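Local structure of amidohydrolase (Pseudomonas aeruginosa, 2I5G) at residues R23-E27 / N64-V68; S57-I61 / G87-G91. The protein is probably a metal-dependent dipeptidase of peptidase family M19, in the TIM-barrel clan. The protein carries 2 engineered substitutions. All coordinates share one frame; numbering follows the deposited sequence.

Interaction 1 of 2, residues R23-E27 / N64-V68; sequences RELFE and NSDLV
R23 NH1 donates a hydrogen bond to N64 OD1 at 2.6 Å, lying in the carbonyl plane on a lone pair (C=O...N angle 124°), and the oxygen in turn lies almost in the guanidinium plane. R23 NH1 also makes a weak bond to D66 OD1, 3.4 Å. R23 NH2 forms a salt bridge with D66 OD2 at 2.7 Å on the syn lone pair, and the two planes are nearly coplanar. R23 gets there because CG is anti to the backbone N (chi1 -172°) and the chain runs extended to NE. Since NE also pairs with E27 OE1 within the helix, two acids and an amide fix the rotation of the cation, while L67 CD2 lies over one of its faces. R23, E27 and D66 thus form a salt-bridge network at the edge of an apolar cluster of F26, L67 and V68. There the F26 ring takes V68 CG2 over a face, 4.3 Å from the centroid, and the N64 amide at its edge; L67 CD2 packs against F26 CB at 3.7 Å. N64 ND2 is hydrogen-bonded to L60 O in helix 47-63. The contact joins the first turn of helix 23-31 to the loop before strand 68-70, with F26 and V68 both resting on I88 of strand 86-92.

Interaction 2 of 2, residues S57-I61 / G87-G91; sequences SNKLI and GILYG
Polar contact centres on Y90, whose hydroxyl is aimed at the helix. N58 ND2 approaches at the edge of the ring, in its plane, with the amide and ring planes only 20° apart. The modelled hydrogen bond from ND2 to OH is implausibly short and far from straight, so its detailed geometry is doubtful; in the model the amide lies beside the phenol end. S57 does not offer its hydroxyl here: OG is bonded to N53 O one turn back in the helix, and it is the CB methylene of S57 that lies against the phenol end, 3.6 Å from Y90 CZ.

Apolar contact is made mainly by I61. With CG1 anti to the carbonyl carbon (chi1 -68°) and chi2 extended at -178°, its CD1 is carried forward to where it touches both Y90 and I88. I61 CD1 meets Y90 CZ at 4.2 Å, coming obliquely to the ring, and I88 CG2 at 4.3 Å. I61 and Y90 reach toward each other from opposite directions.

The axes of 57-61 and 87-91 run antiparallel, at 178°, and 11.4 Å apart at closest approach, consistent with a helix returning across the parallel strands of an alpha/beta fold of the TIM-barrel clan. Helix 47-63 links strands 36-40 and 68-70, which both pair with strand 86-92, and I61 also touches V68 and P70 of strand 68-70.

Overall arrangement
From the N terminus, the segments come in the order 23-27, 57-61, 64-68 and 87-91, so the two contacts cross. Interaction 1 closes a loop of 36 intervening residues that holds strand 36-40 and the whole of helix 47-63; before it is complete, interaction 2 opens from that helix and closes 25 residues further on, past strand 68-70 and helix 74-82. Their centres lie 10 Å apart, and they meet at I88 and where F26 CE1 packs against L60 O at 3.8 Å. Together they tie helices 23-31 and 47-63 to one parallel sheet, an example of crossing contacts sharing a single apolar seam within a TIM-barrel family.

Interaction 1 of 2, residues R23-E27 / N64-V68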
ATOM      1  N   ARG A  23       0.434  -7.855  34.160  1.00 18.70           N
ATOM      2  CA  ARG A  23       1.105  -8.877  34.951  1.00 18.14           C
ATOM      3  C   ARG A  23       0.307 -10.168  35.070  1.00 19.64           C
ATOM      4  O   ARG A  23       0.879 -11.249  35.217  1.00 18.32           O
ATOM      5  CB  ARG A  23       1.419  -8.360  36.353  1.00 15.81           C
ATOM      6  CG  ARG A  23       2.292  -9.321  37.143  1.00 16.23           C
ATOM      7  CD  ARG A  23       2.695  -8.763  38.486  1.00 14.22           C
ATOM      8  NE  ARG A  23       3.599  -9.675  39.176  1.00 13.82           N
ATOM      9  CZ  ARG A  23       4.881  -9.840  38.859  1.00 12.33           C
ATOM     10  NH1 ARG A  23       5.414  -9.146  37.864  1.00 10.15           N
ATOM     11  NH2 ARG A  23       5.626 -10.706  39.537  1.00  6.92           N
ATOM     12  N   GLU A  24      -1.014 -10.058  35.017  1.00 30.22           N
ATOM     13  CA  GLU A  24      -1.845 -11.239  35.138  1.00 31.74           C
ATOM     14  C   GLU A  24      -1.692 -12.146  33.926  1.00 30.62           C
ATOM     15  O   GLU A  24      -1.760 -13.370  34.049  1.00 29.92           O
ATOM     16  CB  GLU A  24      -3.311 -10.849  35.329  1.00 55.62           C
ATOM     17  CG  GLU A  24      -4.243 -12.050  35.451  1.00 61.87           C
ATOM     18  CD  GLU A  24      -3.645 -13.178  36.292  1.00 65.56           C
ATOM     19  OE1 GLU A  24      -3.396 -12.966  37.502  1.00 67.00           O
ATOM     20  OE2 GLU A  24      -3.422 -14.279  35.735  1.00 65.43           O
ATOM     21  N   LEU A  25      -1.482 -11.551  32.757  1.00 24.13           N
ATOM     22  CA  LEU A  25      -1.316 -12.334  31.540  1.00 22.08           C
ATOM     23  C   LEU A  25      -0.020 -13.108  31.680  1.00 22.14           C
ATOM     24  O   LEU A  25       0.051 -14.298  31.369  1.00 22.19           O
ATOM     25  CB  LEU A  25      -1.259 -11.416  30.314  1.00  9.24           C
ATOM     26  CG  LEU A  25      -1.179 -12.063  28.925  1.00  9.40           C
ATOM     27  CD1 LEU A  25       0.239 -12.507  28.640  1.00  8.91           C
ATOM     28  CD2 LEU A  25      -2.145 -13.241  28.843  1.00  8.79           C
ATOM     29  N   PHE A  26       1.001 -12.416  32.172  1.00 17.95           N
ATOM     30  CA  PHE A  26       2.318 -13.001  32.377  1.00 15.74           C
ATOM     31  C   PHE A  26       2.271 -14.195  33.318  1.00 14.45           C
ATOM     32  O   PHE A  26       2.894 -15.219  33.064  1.00 12.80           O
ATOM     33  CB  PHE A  26       3.261 -11.934  32.925  1.00 12.97           C
ATOM     34  CG  PHE A  26       3.538 -10.822  31.959  1.00 13.67           C
ATOM     35  CD1 PHE A  26       4.024  -9.598  32.405  1.00 12.49           C
ATOM     36  CD2 PHE A  26       3.326 -11.001  30.593  1.00 13.95           C
ATOM     37  CE1 PHE A  26       4.297  -8.568  31.506  1.00 13.16           C
ATOM     38  CE2 PHE A  26       3.596  -9.974  29.687  1.00 15.62           C
ATOM     39  CZ  PHE A  26       4.081  -8.758  30.144  1.00 14.88           C
ATOM     40  N   GLU A  27       1.518 -14.061  34.400  1.00 17.11           N
ATOM     41  CA  GLU A  27       1.398 -15.133  35.377  1.00 17.66           C
ATOM     42  C   GLU A  27       0.655 -16.354  34.828  1.00 16.29           C
ATOM     43  O   GLU A  27       0.938 -17.489  35.212  1.00 16.08           O
ATOM     44  CB  GLU A  27       0.703 -14.600  36.630  1.00 17.77           C
ATOM     45  CG  GLU A  27       1.467 -13.468  37.285  1.00 22.24           C
ATOM     46  CD  GLU A  27       0.682 -12.788  38.387  1.00 25.79           C
ATOM     47  OE1 GLU A  27       1.219 -11.849  39.018  1.00 26.61           O
ATOM     48  OE2 GLU A  27      -0.477 -13.193  38.618  1.00 29.06           O
ATOM     49  N   ASN A  64       8.258  -6.451  34.878  1.00 16.69           N
ATOM     50  CA  ASN A  64       7.878  -7.808  35.279  1.00 16.02           C
ATOM     51  C   ASN A  64       8.954  -8.805  34.853  1.00 17.09           C
ATOM     52  O   ASN A  64       8.635  -9.920  34.435  1.00 18.50           O
ATOM     53  CB  ASN A  64       6.555  -8.210  34.623  1.00 14.30           C
ATOM     54  CG  ASN A  64       5.404  -7.295  35.007  1.00 14.80           C
ATOM     55  OD1 ASN A  64       4.906  -7.339  36.132  1.00 16.67           O
ATOM     56  ND2 ASN A  64       4.978  -6.461  34.068  1.00 13.89           N
ATOM     57  N   SER A  65      10.219  -8.403  34.968  1.00 11.90           N
ATOM     58  CA  SER A  65      11.352  -9.237  34.569  1.00 12.43           C
ATOM     59  C   SER A  65      11.496 -10.546  35.342  1.00 12.75           C
ATOM     60  O   SER A  65      12.322 -11.397  34.995  1.00 11.91           O
ATOM     61  CB  SER A  65      12.652  -8.443  34.691  1.00 12.20           C
ATOM     62  OG  SER A  65      12.938  -8.137  36.044  1.00 13.14           O
ATOM     63  N   ASP A  66      10.700 -10.709  36.390  1.00 18.30           N
ATOM     64  CA  ASP A  66      10.760 -11.923  37.190  1.00 18.74           C
ATOM     65  C   ASP A  66       9.841 -12.992  36.600  1.00 18.62           C
ATOM     66  O   ASP A  66       9.820 -14.131  37.061  1.00 19.62           O
ATOM     67  CB  ASP A  66      10.359 -11.605  38.630  1.00 18.51           C
ATOM     68  CG  ASP A  66       8.968 -11.006  38.730  1.00 20.31           C
ATOM     69  OD1 ASP A  66       8.632 -10.133  37.903  1.00 20.49           O
ATOM     70  OD2 ASP A  66       8.216 -11.401  39.647  1.00 20.94           O
ATOM     71  N   LEU A  67       9.097 -12.610  35.567  1.00 19.28           N
ATOM     72  CA  LEU A  67       8.156 -13.498  34.893  1.00 18.82           C
ATOM     73  C   LEU A  67       8.512 -13.726  33.431  1.00 18.95           C
ATOM     74  O   LEU A  67       8.374 -14.835  32.918  1.00 19.91           O
ATOM     75  CB  LEU A  67       6.740 -12.913  34.961  1.00 14.84           C
ATOM     76  CG  LEU A  67       5.857 -13.256  36.168  1.00 14.03           C
ATOM     77  CD1 LEU A  67       6.693 -13.314  37.438  1.00 10.13           C
ATOM     78  CD2 LEU A  67       4.725 -12.232  36.275  1.00 13.78           C
ATOM     79  N   VAL A  68       8.968 -12.672  32.761  1.00 12.09           N
ATOM     80  CA  VAL A  68       9.302 -12.764  31.348  1.00 11.30           C
ATOM     81  C   VAL A  68      10.614 -12.079  30.977  1.00 10.94           C
ATOM     82  O   VAL A  68      11.108 -11.216  31.703  1.00 12.26           O
ATOM     83  CB  VAL A  68       8.173 -12.145  30.491  1.00 21.59           C
ATOM     84  CG1 VAL A  68       6.865 -12.885  30.734  1.00 21.36           C
ATOM     85  CG2 VAL A  68       8.013 -10.669  30.835  1.00 22.00           C
TER

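Interaction 2 of 2, residues S57-I61 / G87-G91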
ATOM      1  N   SER A  57       5.821  -2.233  25.284  1.00  5.48           N
ATOM      2  CA  SER A  57       6.089  -3.640  25.560  1.00  5.42           C
ATOM      3  C   SER A  57       7.353  -3.802  26.408  1.00  6.23           C
ATOM      4  O   SER A  57       7.344  -4.492  27.422  1.00  6.66           O
ATOM      5  CB  SER A  57       6.237  -4.415  24.246  1.00  6.54           C
ATOM      6  OG  SER A  57       5.040  -4.376  23.484  1.00  5.45           O
ATOM      7  N   ASN A  58       8.441  -3.166  25.984  1.00 14.47           N
ATOM      8  CA  ASN A  58       9.696  -3.239  26.716  1.00 15.61           C
ATOM      9  C   ASN A  58       9.508  -2.806  28.168  1.00 17.67           C
ATOM     10  O   ASN A  58      10.243  -3.246  29.052  1.00 18.99           O
ATOM     11  CB  ASN A  58      10.747  -2.336  26.066  1.00  7.57           C
ATOM     12  CG  ASN A  58      11.215  -2.852  24.725  1.00  7.56           C
ATOM     13  OD1 ASN A  58      11.927  -2.156  23.998  1.00  6.77           O
ATOM     14  ND2 ASN A  58      10.826  -4.081  24.392  1.00  6.85           N
ATOM     15  N   LYS A  59       8.533  -1.936  28.416  1.00 13.64           N
ATOM     16  CA  LYS A  59       8.289  -1.470  29.774  1.00 14.39           C
ATOM     17  C   LYS A  59       7.605  -2.530  30.638  1.00 13.95           C
ATOM     18  O   LYS A  59       7.965  -2.723  31.803  1.00 13.12           O
ATOM     19  CB  LYS A  59       7.446  -0.196  29.763  1.00 19.08           C
ATOM     20  CG  LYS A  59       7.254   0.390  31.149  1.00 18.79           C
ATOM     21  CD  LYS A  59       6.377   1.624  31.135  1.00 20.91           C
ATOM     22  CE  LYS A  59       6.184   2.126  32.545  1.00 21.16           C
ATOM     23  NZ  LYS A  59       7.505   2.337  33.195  1.00 25.32           N
ATOM     24  N   LEU A  60       6.613  -3.210  30.080  1.00 18.28           N
ATOM     25  CA  LEU A  60       5.928  -4.245  30.837  1.00 19.09           C
ATOM     26  C   LEU A  60       6.905  -5.358  31.184  1.00 19.07           C
ATOM     27  O   LEU A  60       6.892  -5.878  32.299  1.00 20.95           O
ATOM     28  CB  LEU A  60       4.750  -4.801  30.041  1.00 17.33           C
ATOM     29  CG  LEU A  60       3.509  -3.918  30.158  1.00 19.23           C
ATOM     30  CD1 LEU A  60       2.533  -4.208  29.032  1.00 19.13           C
ATOM     31  CD2 LEU A  60       2.873  -4.159  31.523  1.00 17.87           C
ATOM     32  N   ILE A  61       7.761  -5.713  30.234  1.00 12.30           N
ATOM     33  CA  ILE A  61       8.741  -6.754  30.475  1.00 11.98           C
ATOM     34  C   ILE A  61       9.680  -6.278  31.572  1.00 14.19           C
ATOM     35  O   ILE A  61       9.887  -6.966  32.568  1.00 16.50           O
ATOM     36  CB  ILE A  61       9.558  -7.059  29.198  1.00  5.18           C
ATOM     37  CG1 ILE A  61       8.652  -7.718  28.149  1.00  1.91           C
ATOM     38  CG2 ILE A  61      10.768  -7.925  29.545  1.00  3.12           C
ATOM     39  CD1 ILE A  61       9.364  -8.110  26.871  1.00  1.28           C
ATOM     40  N   GLY A  87       9.714 -16.587  27.648  1.00 16.79           N
ATOM     41  CA  GLY A  87      10.376 -15.748  26.676  1.00 18.25           C
ATOM     42  C   GLY A  87       9.348 -15.083  25.797  1.00 18.98           C
ATOM     43  O   GLY A  87       8.337 -15.697  25.451  1.00 21.86           O
ATOM     44  N   ILE A  88       9.599 -13.828  25.441  1.00 11.21           N
ATOM     45  CA  ILE A  88       8.681 -13.085  24.592  1.00  9.46           C
ATOM     46  C   ILE A  88       9.352 -12.632  23.309  1.00  7.21           C
ATOM     47  O   ILE A  88      10.314 -11.869  23.326  1.00  5.21           O
ATOM     48  CB  ILE A  88       8.090 -11.879  25.353  1.00  6.20           C
ATOM     49  CG1 ILE A  88       7.128 -12.400  26.423  1.00  7.04           C
ATOM     50  CG2 ILE A  88       7.364 -10.935  24.399  1.00  5.14           C
ATOM     51  CD1 ILE A  88       6.488 -11.320  27.246  1.00 12.30           C
ATOM     52  N   LEU A  89       8.831 -13.136  22.195  1.00  9.89           N
ATOM     53  CA  LEU A  89       9.347 -12.828  20.870  1.00  9.31           C
ATOM     54  C   LEU A  89       8.394 -11.879  20.139  1.00  9.26           C
ATOM     55  O   LEU A  89       7.257 -12.240  19.823  1.00 10.47           O
ATOM     56  CB  LEU A  89       9.527 -14.136  20.087  1.00  9.00           C
ATOM     57  CG  LEU A  89       9.626 -14.107  18.555  1.00 10.54           C
ATOM     58  CD1 LEU A  89      10.692 -13.118  18.137  1.00 10.01           C
ATOM     59  CD2 LEU A  89       9.933 -15.510  18.016  1.00  9.47           C
ATOM     60  N   TYR A  90       8.865 -10.665  19.871  1.00  6.06           N
ATOM     61  CA  TYR A  90       8.049  -9.661  19.190  1.00  5.62           C
ATOM     62  C   TYR A  90       7.706  -9.999  17.756  1.00  6.31           C
ATOM     63  O   TYR A  90       8.588 -10.364  16.969  1.00  6.58           O
ATOM     64  CB  TYR A  90       8.745  -8.300  19.197  1.00  4.71           C
ATOM     65  CG  TYR A  90       8.849  -7.669  20.557  1.00  5.58           C
ATOM     66  CD1 TYR A  90       7.993  -8.054  21.594  1.00  4.06           C
ATOM     67  CD2 TYR A  90       9.766  -6.648  20.797  1.00  5.56           C
ATOM     68  CE1 TYR A  90       8.046  -7.432  22.830  1.00  4.96           C
ATOM     69  CE2 TYR A  90       9.830  -6.017  22.034  1.00  5.81           C
ATOM     70  CZ  TYR A  90       8.965  -6.413  23.044  1.00  7.06           C
ATOM     71  OH  TYR A  90       9.007  -5.776  24.261  1.00  7.41           O
ATOM     72  N   GLY A  91       6.426  -9.841  17.415  1.00  4.60           N
ATOM     73  CA  GLY A  91       5.979 -10.112  16.062  1.00  5.66           C
ATOM     74  C   GLY A  91       5.030  -9.067  15.497  1.00  6.09           C
ATOM     75  O   GLY A  91       4.344  -8.354  16.244  1.00  5.55           O
TER